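Local coordinates for protein coenzyme A transferase (Yersinia pestis, PDB 3S8D) that probably transfers coenzyme A between acyl-CoA thioesters and free carboxylic acids such as acetate, at residues S38-S43 with G68-Y73; P52-A57 with R175-V180; K95-F100 with N122-N127. All blocks are in the same frame, centred on the assembly; numbering follows the deposited sequence.

Contact 1 of 3, residues S38-S43 with G68-Y73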
ATOM      1  N   SER A  38      12.527 -26.754  22.784  1.00 52.16           N
ATOM      2  CA  SER A  38      11.221 -26.225  23.166  1.00 52.35           C
ATOM      3  C   SER A  38      11.328 -24.722  23.399  1.00 46.80           C
ATOM      4  O   SER A  38      12.387 -24.206  23.780  1.00 48.47           O
ATOM      5  CB  SER A  38      10.715 -26.912  24.438  1.00 54.91           C
ATOM      6  OG  SER A  38      11.580 -26.636  25.534  1.00 59.32           O
ATOM      7  N   GLY A  39      10.239 -24.011  23.152  1.00 48.23           N
ATOM      8  CA  GLY A  39      10.242 -22.565  23.291  1.00 49.85           C
ATOM      9  C   GLY A  39      10.898 -21.830  22.130  1.00 46.80           C
ATOM     10  O   GLY A  39      11.100 -20.618  22.209  1.00 47.64           O
ATOM     11  N   SER A  40      11.226 -22.551  21.058  1.00 44.07           N
ATOM     12  CA  SER A  40      11.903 -21.940  19.906  1.00 44.54           C
ATOM     13  C   SER A  40      10.961 -21.587  18.750  1.00 40.82           C
ATOM     14  O   SER A  40       9.732 -21.789  18.826  1.00 38.49           O
ATOM     15  CB  SER A  40      13.015 -22.854  19.374  1.00 41.96           C
ATOM     16  OG  SER A  40      12.474 -23.914  18.600  1.00 37.11           O
ATOM     17  N   HIS A  41      11.561 -21.063  17.679  1.00 39.92           N
ATOM     18  CA  HIS A  41      10.816 -20.694  16.479  1.00 37.34           C
ATOM     19  C   HIS A  41      11.226 -21.588  15.311  1.00 35.46           C
ATOM     20  O   HIS A  41      12.413 -21.673  14.949  1.00 34.94           O
ATOM     21  CB  HIS A  41      11.023 -19.211  16.134  1.00 33.85           C
ATOM     22  CG  HIS A  41      10.550 -18.270  17.197  1.00 36.77           C
ATOM     23  ND1 HIS A  41      10.798 -16.913  17.159  1.00 37.81           N
ATOM     24  CD2 HIS A  41       9.836 -18.487  18.330  1.00 37.57           C
ATOM     25  CE1 HIS A  41      10.261 -16.339  18.223  1.00 39.37           C
ATOM     26  NE2 HIS A  41       9.672 -17.272  18.948  1.00 39.26           N
ATOM     27  N   LEU A  42      10.236 -22.274  14.746  1.00 33.99           N
ATOM     28  CA  LEU A  42      10.435 -23.102  13.555  1.00 37.99           C
ATOM     29  C   LEU A  42       9.658 -22.489  12.383  1.00 34.99           C
ATOM     30  O   LEU A  42       8.614 -21.864  12.595  1.00 31.97           O
ATOM     31  CB  LEU A  42       9.941 -24.540  13.803  1.00 31.77           C
ATOM     32  CG  LEU A  42      10.237 -25.606  12.733  1.00 36.63           C
ATOM     33  CD1 LEU A  42      10.453 -26.977  13.372  1.00 39.86           C
ATOM     34  CD2 LEU A  42       9.137 -25.682  11.662  1.00 32.86           C
ATOM     35  N   SER A  43      10.156 -22.658  11.159  1.00 32.09           N
ATOM     36  CA  SER A  43       9.316 -22.396   9.985  1.00 33.10           C
ATOM     37  C   SER A  43       9.597 -23.405   8.874  1.00 33.19           C
ATOM     38  O   SER A  43      10.576 -24.145   8.922  1.00 34.45           O
ATOM     39  CB  SER A  43       9.455 -20.954   9.479  1.00 32.88           C
ATOM     40  OG  SER A  43       8.660 -20.753   8.314  1.00 35.05           O
ATOM     41  N   GLY A  68       7.785 -28.826  23.850  1.00 48.30           N
ATOM     42  CA  GLY A  68       6.680 -27.929  24.138  1.00 49.25           C
ATOM     43  C   GLY A  68       6.954 -26.510  23.682  1.00 48.43           C
ATOM     44  O   GLY A  68       8.083 -26.182  23.288  1.00 51.12           O
ATOM     45  N   ASP A  69       5.928 -25.671  23.717  1.00 45.71           N
ATOM     46  CA  ASP A  69       6.130 -24.237  23.528  1.00 51.03           C
ATOM     47  C   ASP A  69       6.889 -23.928  22.240  1.00 48.51           C
ATOM     48  O   ASP A  69       7.837 -23.134  22.229  1.00 44.04           O
ATOM     49  CB  ASP A  69       6.891 -23.663  24.726  1.00 52.34           C
ATOM     50  CG  ASP A  69       6.454 -22.251  25.074  1.00 63.22           C
ATOM     51  OD1 ASP A  69       6.335 -21.412  24.152  1.00 64.52           O
ATOM     52  OD2 ASP A  69       6.232 -21.977  26.275  1.00 70.62           O
ATOM     53  N   LEU A  70       6.478 -24.573  21.158  1.00 46.18           N
ATOM     54  CA  LEU A  70       7.106 -24.338  19.871  1.00 43.89           C
ATOM     55  C   LEU A  70       6.175 -23.498  19.007  1.00 38.83           C
ATOM     56  O   LEU A  70       5.046 -23.904  18.721  1.00 40.01           O
ATOM     57  CB  LEU A  70       7.420 -25.657  19.176  1.00 43.44           C
ATOM     58  CG  LEU A  70       8.215 -25.537  17.872  1.00 40.64           C
ATOM     59  CD1 LEU A  70       9.632 -25.076  18.140  1.00 39.17           C
ATOM     60  CD2 LEU A  70       8.230 -26.851  17.140  1.00 39.49           C
ATOM     61  N   ARG A  71       6.640 -22.313  18.625  1.00 37.92           N
ATOM     62  CA  ARG A  71       5.917 -21.494  17.651  1.00 38.66           C
ATOM     63  C   ARG A  71       6.335 -21.898  16.257  1.00 36.86           C
ATOM     64  O   ARG A  71       7.529 -21.927  15.952  1.00 35.91           O
ATOM     65  CB  ARG A  71       6.247 -20.021  17.813  1.00 38.28           C
ATOM     66  CG  ARG A  71       5.970 -19.462  19.191  1.00 37.46           C
ATOM     67  CD  ARG A  71       6.088 -17.954  19.152  1.00 40.47           C
ATOM     68  NE  ARG A  71       6.160 -17.395  20.492  1.00 43.28           N
ATOM     69  CZ  ARG A  71       5.837 -16.148  20.808  1.00 44.20           C
ATOM     70  NH1 ARG A  71       5.401 -15.300  19.876  1.00 39.94           N
ATOM     71  NH2 ARG A  71       5.947 -15.749  22.070  1.00 48.30           N
ATOM     72  N   VAL A  72       5.353 -22.226  15.421  1.00 35.57           N
ATOM     73  CA  VAL A  72       5.610 -22.443  13.999  1.00 35.73           C
ATOM     74  C   VAL A  72       5.074 -21.246  13.221  1.00 35.33           C
ATOM     75  O   VAL A  72       3.855 -21.008  13.194  1.00 35.31           O
ATOM     76  CB  VAL A  72       4.945 -23.736  13.491  1.00 39.57           C
ATOM     77  CG1 VAL A  72       5.035 -23.816  11.974  1.00 40.74           C
ATOM     78  CG2 VAL A  72       5.591 -24.957  14.143  1.00 34.93           C
ATOM     79  N   TYR A  73       5.984 -20.470  12.634  1.00 36.08           N
ATOM     80  CA  TYR A  73       5.595 -19.324  11.811  1.00 34.05           C
ATOM     81  C   TYR A  73       5.560 -19.745  10.358  1.00 35.69           C
ATOM     82  O   TYR A  73       6.499 -20.377   9.874  1.00 37.77           O
ATOM     83  CB  TYR A  73       6.609 -18.205  11.944  1.00 32.41           C
ATOM     84  CG  TYR A  73       6.583 -17.469  13.264  1.00 31.89           C
ATOM     85  CD1 TYR A  73       5.844 -16.302  13.415  1.00 31.25           C
ATOM     86  CD2 TYR A  73       7.328 -17.930  14.354  1.00 35.24           C
ATOM     87  CE1 TYR A  73       5.836 -15.613  14.625  1.00 32.09           C
ATOM     88  CE2 TYR A  73       7.327 -17.252  15.570  1.00 31.60           C
ATOM     89  CZ  TYR A  73       6.574 -16.097  15.702  1.00 34.08           C
ATOM     90  OH  TYR A  73       6.563 -15.427  16.910  1.00 32.39           O
TER

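Contact 2 of 3, residues P52-A57 with R175-V180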
ATOM      1  N   PRO A  52       6.643 -33.762   4.951  1.00 44.49           N
ATOM      2  CA  PRO A  52       5.733 -34.668   5.674  1.00 43.26           C
ATOM      3  C   PRO A  52       6.420 -35.551   6.729  1.00 45.79           C
ATOM      4  O   PRO A  52       5.904 -35.686   7.853  1.00 46.41           O
ATOM      5  CB  PRO A  52       5.145 -35.548   4.559  1.00 42.35           C
ATOM      6  CG  PRO A  52       5.328 -34.774   3.293  1.00 42.62           C
ATOM      7  CD  PRO A  52       6.621 -34.017   3.496  1.00 43.67           C
ATOM      8  N   ALA A  53       7.555 -36.150   6.371  1.00 43.91           N
ATOM      9  CA  ALA A  53       8.262 -37.056   7.281  1.00 48.49           C
ATOM     10  C   ALA A  53       8.872 -36.303   8.465  1.00 47.35           C
ATOM     11  O   ALA A  53       8.768 -36.735   9.614  1.00 44.64           O
ATOM     12  CB  ALA A  53       9.328 -37.851   6.538  1.00 44.46           C
ATOM     13  N   LEU A  54       9.507 -35.172   8.177  1.00 47.77           N
ATOM     14  CA  LEU A  54      10.016 -34.300   9.227  1.00 45.31           C
ATOM     15  C   LEU A  54       8.882 -33.819  10.143  1.00 44.81           C
ATOM     16  O   LEU A  54       9.054 -33.716  11.365  1.00 47.01           O
ATOM     17  CB  LEU A  54      10.751 -33.113   8.604  1.00 43.69           C
ATOM     18  CG  LEU A  54      12.152 -33.460   8.095  1.00 49.41           C
ATOM     19  CD1 LEU A  54      12.745 -32.348   7.215  1.00 39.26           C
ATOM     20  CD2 LEU A  54      13.085 -33.800   9.274  1.00 47.60           C
ATOM     21  N   LEU A  55       7.725 -33.539   9.551  1.00 41.23           N
ATOM     22  CA  LEU A  55       6.582 -33.033  10.303  1.00 47.23           C
ATOM     23  C   LEU A  55       5.934 -34.129  11.137  1.00 48.47           C
ATOM     24  O   LEU A  55       5.636 -33.924  12.324  1.00 44.89           O
ATOM     25  CB  LEU A  55       5.555 -32.378   9.372  1.00 42.52           C
ATOM     26  CG  LEU A  55       6.067 -31.092   8.715  1.00 44.53           C
ATOM     27  CD1 LEU A  55       5.037 -30.489   7.761  1.00 44.27           C
ATOM     28  CD2 LEU A  55       6.491 -30.080   9.783  1.00 44.19           C
ATOM     29  N   LYS A  56       5.713 -35.285  10.519  1.00 46.57           N
ATOM     30  CA  LYS A  56       5.213 -36.420  11.269  1.00 47.20           C
ATOM     31  C   LYS A  56       6.133 -36.697  12.465  1.00 47.14           C
ATOM     32  O   LYS A  56       5.669 -36.863  13.588  1.00 44.86           O
ATOM     33  CB  LYS A  56       5.086 -37.654  10.380  1.00 49.38           C
ATOM     34  CG  LYS A  56       4.492 -38.858  11.112  1.00 53.99           C
ATOM     35  CD  LYS A  56       4.320 -40.079  10.206  1.00 58.77           C
ATOM     36  CE  LYS A  56       3.748 -41.265  10.986  1.00 60.55           C
ATOM     37  NZ  LYS A  56       3.579 -42.457  10.105  1.00 59.34           N
ATOM     38  N   ALA A  57       7.439 -36.707  12.230  1.00 45.26           N
ATOM     39  CA  ALA A  57       8.389 -36.908  13.323  1.00 46.36           C
ATOM     40  C   ALA A  57       8.254 -35.861  14.431  1.00 47.01           C
ATOM     41  O   ALA A  57       8.448 -36.167  15.606  1.00 49.92           O
ATOM     42  CB  ALA A  57       9.819 -36.931  12.794  1.00 48.21           C
ATOM     43  N   ARG A 175      19.549 -23.695  12.086  1.00 33.29           N
ATOM     44  CA  ARG A 175      19.615 -25.058  11.545  1.00 38.42           C
ATOM     45  C   ARG A 175      18.610 -25.278  10.418  1.00 39.41           C
ATOM     46  O   ARG A 175      17.418 -24.919  10.526  1.00 38.38           O
ATOM     47  CB  ARG A 175      19.394 -26.117  12.637  1.00 41.12           C
ATOM     48  CG  ARG A 175      20.469 -26.143  13.712  1.00 46.76           C
ATOM     49  CD  ARG A 175      21.610 -27.075  13.362  1.00 48.48           C
ATOM     50  NE  ARG A 175      22.734 -26.900  14.278  1.00 55.57           N
ATOM     51  CZ  ARG A 175      23.845 -26.225  13.985  1.00 61.61           C
ATOM     52  NH1 ARG A 175      23.996 -25.666  12.787  1.00 57.45           N
ATOM     53  NH2 ARG A 175      24.815 -26.114  14.887  1.00 68.26           N
ATOM     54  N   PHE A 176      19.086 -25.896   9.341  1.00 36.55           N
ATOM     55  CA  PHE A 176      18.261 -26.094   8.154  1.00 37.77           C
ATOM     56  C   PHE A 176      18.116 -27.597   7.847  1.00 36.09           C
ATOM     57  O   PHE A 176      19.114 -28.292   7.626  1.00 38.47           O
ATOM     58  CB  PHE A 176      18.889 -25.338   6.971  1.00 33.66           C
ATOM     59  CG  PHE A 176      18.116 -25.442   5.704  1.00 30.36           C
ATOM     60  CD1 PHE A 176      16.751 -25.635   5.726  1.00 32.87           C
ATOM     61  CD2 PHE A 176      18.755 -25.356   4.487  1.00 36.02           C
ATOM     62  CE1 PHE A 176      16.032 -25.728   4.561  1.00 32.85           C
ATOM     63  CE2 PHE A 176      18.043 -25.454   3.302  1.00 34.10           C
ATOM     64  CZ  PHE A 176      16.676 -25.636   3.340  1.00 32.87           C
ATOM     65  N   ILE A 177      16.880 -28.092   7.823  1.00 33.77           N
ATOM     66  CA  ILE A 177      16.644 -29.520   7.658  1.00 34.07           C
ATOM     67  C   ILE A 177      15.803 -29.760   6.430  1.00 36.44           C
ATOM     68  O   ILE A 177      14.729 -29.169   6.269  1.00 35.15           O
ATOM     69  CB  ILE A 177      15.879 -30.152   8.861  1.00 39.15           C
ATOM     70  CG1 ILE A 177      16.437 -29.689  10.213  1.00 36.07           C
ATOM     71  CG2 ILE A 177      15.874 -31.679   8.754  1.00 38.25           C
ATOM     72  CD1 ILE A 177      17.898 -29.989  10.401  1.00 40.04           C
ATOM     73  N   VAL A 178      16.293 -30.617   5.544  1.00 37.29           N
ATOM     74  CA  VAL A 178      15.612 -30.864   4.282  1.00 37.05           C
ATOM     75  C   VAL A 178      15.203 -32.321   4.124  1.00 35.34           C
ATOM     76  O   VAL A 178      15.936 -33.230   4.508  1.00 36.62           O
ATOM     77  CB  VAL A 178      16.491 -30.460   3.086  1.00 38.56           C
ATOM     78  CG1 VAL A 178      16.809 -28.975   3.142  1.00 38.32           C
ATOM     79  CG2 VAL A 178      17.769 -31.283   3.068  1.00 39.26           C
ATOM     80  N   GLU A 179      14.023 -32.531   3.555  1.00 38.90           N
ATOM     81  CA  GLU A 179      13.547 -33.869   3.250  1.00 41.16           C
ATOM     82  C   GLU A 179      13.669 -34.113   1.753  1.00 41.04           C
ATOM     83  O   GLU A 179      12.842 -33.647   0.971  1.00 37.74           O
ATOM     84  CB  GLU A 179      12.095 -34.041   3.698  1.00 41.11           C
ATOM     85  CG  GLU A 179      11.541 -35.438   3.480  1.00 43.53           C
ATOM     86  CD  GLU A 179      10.118 -35.586   3.977  1.00 48.75           C
ATOM     87  OE1 GLU A 179       9.547 -34.586   4.459  1.00 50.34           O
ATOM     88  OE2 GLU A 179       9.569 -36.705   3.887  1.00 49.90           O
ATOM     89  N   VAL A 180      14.712 -34.833   1.356  1.00 38.63           N
ATOM     90  CA  VAL A 180      14.945 -35.121  -0.053  1.00 35.65           C
ATOM     91  C   VAL A 180      13.797 -35.933  -0.635  1.00 41.04           C
ATOM     92  O   VAL A 180      13.455 -36.998  -0.122  1.00 46.65           O
ATOM     93  CB  VAL A 180      16.264 -35.881  -0.266  1.00 41.50           C
ATOM     94  CG1 VAL A 180      16.371 -36.357  -1.705  1.00 41.08           C
ATOM     95  CG2 VAL A 180      17.448 -35.000   0.099  1.00 36.44           C
TER

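Contact 3 of 3, residues K95-F100 with N122-N127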
ATOM      1  N   LYS A  95       2.493 -24.252  18.785  1.00 38.69           N
ATOM      2  CA  LYS A  95       1.639 -23.090  18.566  1.00 39.99           C
ATOM      3  C   LYS A  95       1.730 -22.553  17.151  1.00 35.47           C
ATOM      4  O   LYS A  95       2.796 -22.126  16.718  1.00 36.24           O
ATOM      5  CB  LYS A  95       2.003 -21.985  19.546  1.00 41.84           C
ATOM      6  CG  LYS A  95       2.121 -22.471  20.971  1.00 46.45           C
ATOM      7  CD  LYS A  95       2.153 -21.297  21.935  1.00 60.18           C
ATOM      8  CE  LYS A  95       2.773 -21.701  23.266  1.00 58.81           C
ATOM      9  NZ  LYS A  95       4.182 -22.105  23.032  1.00 58.59           N
ATOM     10  N   PRO A  96       0.604 -22.594  16.424  1.00 39.40           N
ATOM     11  CA  PRO A  96       0.410 -22.005  15.091  1.00 36.72           C
ATOM     12  C   PRO A  96       0.468 -20.475  15.108  1.00 36.76           C
ATOM     13  O   PRO A  96      -0.418 -19.811  15.660  1.00 38.02           O
ATOM     14  CB  PRO A  96      -1.008 -22.451  14.707  1.00 37.60           C
ATOM     15  CG  PRO A  96      -1.305 -23.613  15.572  1.00 39.46           C
ATOM     16  CD  PRO A  96      -0.554 -23.400  16.849  1.00 38.25           C
ATOM     17  N   TYR A  97       1.509 -19.922  14.502  1.00 38.16           N
ATOM     18  CA  TYR A  97       1.561 -18.490  14.239  1.00 35.51           C
ATOM     19  C   TYR A  97       1.375 -18.302  12.751  1.00 35.27           C
ATOM     20  O   TYR A  97       2.345 -18.199  11.992  1.00 34.40           O
ATOM     21  CB  TYR A  97       2.880 -17.895  14.731  1.00 34.40           C
ATOM     22  CG  TYR A  97       2.837 -17.637  16.213  1.00 37.02           C
ATOM     23  CD1 TYR A  97       2.859 -18.693  17.127  1.00 36.92           C
ATOM     24  CD2 TYR A  97       2.731 -16.343  16.707  1.00 39.45           C
ATOM     25  CE1 TYR A  97       2.797 -18.454  18.498  1.00 40.75           C
ATOM     26  CE2 TYR A  97       2.665 -16.093  18.079  1.00 38.42           C
ATOM     27  CZ  TYR A  97       2.696 -17.153  18.965  1.00 40.40           C
ATOM     28  OH  TYR A  97       2.631 -16.905  20.316  1.00 45.03           O
ATOM     29  N   SER A  98       0.111 -18.306  12.344  1.00 37.35           N
ATOM     30  CA  SER A  98      -0.264 -18.201  10.942  1.00 39.12           C
ATOM     31  C   SER A  98      -0.148 -16.764  10.490  1.00 35.25           C
ATOM     32  O   SER A  98      -0.696 -15.856  11.107  1.00 35.46           O
ATOM     33  CB  SER A  98      -1.695 -18.681  10.738  1.00 40.38           C
ATOM     34  OG  SER A  98      -2.108 -18.406   9.420  1.00 43.69           O
HETATM   35  N   MSE A  99       0.569 -16.549   9.407  1.00 36.35           N
HETATM   36  CA  MSE A  99       0.734 -15.189   8.929  1.00 39.30           C
HETATM   37  C   MSE A  99      -0.347 -14.898   7.920  1.00 36.08           C
HETATM   38  O   MSE A  99      -0.412 -13.826   7.328  1.00 42.53           O
HETATM   39  CB  MSE A  99       2.149 -14.982   8.400  1.00 37.86           C
HETATM   40  CG  MSE A  99       3.174 -15.259   9.498  1.00 36.55           C
HETATM   41 SE   MSE A  99       4.881 -15.152   8.946  1.00 42.95          SE
HETATM   42  CE  MSE A  99       4.970 -13.442   8.423  1.00 35.00           C
ATOM     43  N   PHE A 100      -1.232 -15.869   7.773  1.00 35.84           N
ATOM     44  CA  PHE A 100      -2.381 -15.723   6.909  1.00 41.27           C
ATOM     45  C   PHE A 100      -3.301 -16.911   7.115  1.00 40.99           C
ATOM     46  O   PHE A 100      -2.865 -18.054   7.111  1.00 44.60           O
ATOM     47  CB  PHE A 100      -1.939 -15.639   5.458  1.00 44.93           C
ATOM     48  CG  PHE A 100      -3.057 -15.417   4.507  1.00 46.90           C
ATOM     49  CD1 PHE A 100      -3.370 -14.135   4.088  1.00 50.74           C
ATOM     50  CD2 PHE A 100      -3.803 -16.490   4.026  1.00 51.38           C
ATOM     51  CE1 PHE A 100      -4.409 -13.917   3.201  1.00 51.95           C
ATOM     52  CE2 PHE A 100      -4.844 -16.284   3.135  1.00 51.47           C
ATOM     53  CZ  PHE A 100      -5.145 -14.998   2.721  1.00 52.19           C
ATOM     54  N   ASN A 122      -2.505 -18.092  16.651  1.00 43.97           N
ATOM     55  CA  ASN A 122      -1.939 -16.743  16.771  1.00 40.28           C
ATOM     56  C   ASN A 122      -1.711 -16.132  15.384  1.00 38.34           C
ATOM     57  O   ASN A 122      -0.785 -16.517  14.676  1.00 40.75           O
ATOM     58  CB  ASN A 122      -0.624 -16.751  17.558  1.00 38.00           C
ATOM     59  CG  ASN A 122      -0.818 -17.105  19.021  1.00 45.43           C
ATOM     60  OD1 ASN A 122      -0.848 -16.225  19.891  1.00 49.92           O
ATOM     61  ND2 ASN A 122      -0.957 -18.398  19.302  1.00 42.72           N
ATOM     62  N   TYR A 123      -2.557 -15.190  14.986  1.00 35.47           N
ATOM     63  CA  TYR A 123      -2.398 -14.567  13.693  1.00 34.00           C
ATOM     64  C   TYR A 123      -1.286 -13.525  13.766  1.00 36.06           C
ATOM     65  O   TYR A 123      -1.275 -12.672  14.660  1.00 35.42           O
ATOM     66  CB  TYR A 123      -3.729 -13.942  13.236  1.00 36.56           C
ATOM     67  CG  TYR A 123      -3.667 -13.187  11.918  1.00 35.14           C
ATOM     68  CD1 TYR A 123      -3.399 -13.843  10.724  1.00 38.22           C
ATOM     69  CD2 TYR A 123      -3.894 -11.818  11.873  1.00 38.36           C
ATOM     70  CE1 TYR A 123      -3.350 -13.146   9.521  1.00 37.35           C
ATOM     71  CE2 TYR A 123      -3.845 -11.118  10.683  1.00 35.14           C
ATOM     72  CZ  TYR A 123      -3.578 -11.784   9.516  1.00 35.67           C
ATOM     73  OH  TYR A 123      -3.530 -11.077   8.339  1.00 45.91           O
ATOM     74  N   VAL A 124      -0.332 -13.614  12.842  1.00 35.15           N
ATOM     75  CA  VAL A 124       0.654 -12.550  12.685  1.00 35.45           C
ATOM     76  C   VAL A 124       0.343 -11.705  11.440  1.00 34.88           C
ATOM     77  O   VAL A 124       0.556 -12.137  10.307  1.00 35.15           O
ATOM     78  CB  VAL A 124       2.103 -13.080  12.658  1.00 31.14           C
ATOM     79  CG1 VAL A 124       3.065 -11.928  12.607  1.00 31.11           C
ATOM     80  CG2 VAL A 124       2.386 -13.936  13.900  1.00 32.05           C
ATOM     81  N   PRO A 125      -0.191 -10.497  11.654  1.00 35.50           N
ATOM     82  CA  PRO A 125      -0.462  -9.573  10.543  1.00 36.98           C
ATOM     83  C   PRO A 125       0.807  -9.236   9.755  1.00 32.24           C
ATOM     84  O   PRO A 125       1.751  -8.702  10.333  1.00 34.91           O
ATOM     85  CB  PRO A 125      -0.976  -8.314  11.252  1.00 35.97           C
ATOM     86  CG  PRO A 125      -1.532  -8.799  12.555  1.00 36.18           C
ATOM     87  CD  PRO A 125      -0.692  -9.991  12.948  1.00 36.17           C
ATOM     88  N   SER A 126       0.826  -9.513   8.457  1.00 34.88           N
ATOM     89  CA  SER A 126       2.058  -9.339   7.683  1.00 35.42           C
ATOM     90  C   SER A 126       1.852  -9.124   6.187  1.00 37.98           C
ATOM     91  O   SER A 126       0.970  -9.742   5.581  1.00 38.80           O
ATOM     92  CB  SER A 126       2.963 -10.550   7.883  1.00 35.15           C
ATOM     93  OG  SER A 126       3.389 -10.633   9.226  1.00 38.89           O
ATOM     94  N   ASN A 127       2.671  -8.251   5.593  1.00 36.17           N
ATOM     95  CA  ASN A 127       2.803  -8.221   4.136  1.00 35.91           C
ATOM     96  C   ASN A 127       3.616  -9.426   3.679  1.00 32.74           C
ATOM     97  O   ASN A 127       4.755  -9.611   4.126  1.00 32.17           O
ATOM     98  CB  ASN A 127       3.533  -6.969   3.647  1.00 34.82           C
ATOM     99  CG  ASN A 127       2.792  -5.702   3.953  1.00 37.49           C
ATOM    100  OD1 ASN A 127       1.764  -5.403   3.337  1.00 45.24           O
ATOM    101  ND2 ASN A 127       3.315  -4.928   4.901  1.00 37.41           N
TER

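Contact 1 of 3, residues S38-S43 with G68-Y73
His41 and Leu42 pair with Arg71 and Val72 on neighbouring parallel strands, the two strands of a beta-alpha-beta unit whose crossover helix is 52-63. Backbone bonds alternate across the seam: Arg71 N gives to Ser40 O, Leu42 N to Arg71 O at 3.0 Å and a nearly straight 174°, and Tyr73 N to Leu42 O. Before the strands begin, Gly39 N bonds to Gly68 O at 3.1 Å. On one face of the sheet the His41 imidazole meets Tyr73 in an edge-to-face pair: Tyr73 CE2 sits over the centre of the imidazole, ring centroids 5.1 Å apart and planes at 64°. With CG beside its backbone N (chi1 -61°), His41 runs alongside Arg71, and its NE2 lies 3.7 Å from Arg71 CD. The Leu42 and Val72 side chains take the other face, Leu42 CB 4.4 Å from Val72 CG2. At the far end Ser43 OG donates to Tyr73 O at 2.7 Å. His41 ND1 bonds to Gly140 O, while Arg71 NH1 donates to Tyr73 OH and forms a salt bridge with Glu428 of the second subunit. The aromatic pair thus borders a charged link between subunits, whereas the Leu42 face is apolar.

Contact 2 of 3, residues P52-A57 with R175-V180
Glu179 reaches from strand 175-180 to the first turn of helix 52-63, where its carboxylate meets the backbone of Ala53. The polar part centres on one amide: Ala53 N donates to Glu179 OE1 at 3.2 Å, on the syn side and 27° out of the carboxylate plane; a second, weak approach to OE2 is doubtful. An extended chain, with CG anti to the backbone N (chi1 -177°), carries the carboxylate from the strand to the helix. The bond lies where the N-terminal end of the helix dipole would be expected to favour a negative charge. Pro52 offers no hydrogen, and its ring crosses the glutamate at about a right angle, CD 3.1 Å from Glu179 OE1. The apolar part is made by Leu54, whose two methyls straddle one branch of Ile177: CD2 lies 3.5 Å and CD1 3.6 Å from Ile177 CG2. Leu54 CD1 also packs at 4.0 Å against Glu179 CB, joining the two parts. The segment axes run at 121° and approach to 8.4 Å, the helix packing on the sheet: Leu54 also touches Met145 of strand 143-148 and Val203 of strand 201-204, on the strands flanking 175-180, while Ala32 of helix 29-32 packs against it.

Contact 3 of 3, residues K95-F100 with N122-N127
Tyr97 and Asn122 lie side by side and point the same way, from strand 94-98 and the short, weakly bonded strand 122-123 that runs parallel to it. The tyrosine CB lies 4.1 Å from Val124 CG2; with CG beside the backbone N (chi1 -81°), the ring turns one face to Asn122 CB. CD2 touches two residues, with Asn122 CB near the ring face and Val124 CG2 at the edge, in plane, 3.7 Å away. CE2 comes within 3.4 Å of Asn122 CB, which stands over the ring centre as a CH-pi contact, 3.5 Å from the centroid and 14° off the normal. Further out, CZ faces Asn122 CG at 3.5 Å. The amide stacks over this CZ end, its plane only 9° from that of the ring, and the OH ends beside OD1, an oxygen whose hydrogen bond comes from Lys119 NZ. Two backbone bonds join the segments, Asn122 N to Pro96 O at 2.9 Å and Val124 N to Ser98 O. Beyond them the selenomethionine Met99 runs alongside Val124, its CE reaching Ser126, while Ser98 OG accepts from Phe100 N in an ST turn just after the strand. The Phe100 side chain lies about 5 Å from that of the CoA-binding Glu76. Strand 122-123 is the outermost of the parallel sheet in this chain, with 94-98 between it and 70-74. Tyr73 meets the Tyr97 ring, helix 131-139 packs on Met99 through Leu134 and Leu135, and Ser425 and Gly423 of the second subunit pack on Tyr97 and Val124.

How the contacts relate
From the N terminus, strand 41-44 enters the sheet first, helix 52-63 crosses, and strand 70-74 returns beside it, where contact 1 closes the unit. Contact 3 follows in series: strand 94-98 adds next to 70-74, and after helix 103-113 strand 122-123 joins at the edge. Contact 2 closes last, when strand 175-180 packs against the start of helix 52-63; its long loop encloses contact 3 and crosses contact 1, whose segments alternate with its own. Contacts 1 and 3 touch directly, through the Asp69-Lys95 salt bridge and a probable backbone hydrogen bond between Leu70 O and Lys95 N. Contact 2 stands apart, tying the first crossover helix to the other half of the same sheet.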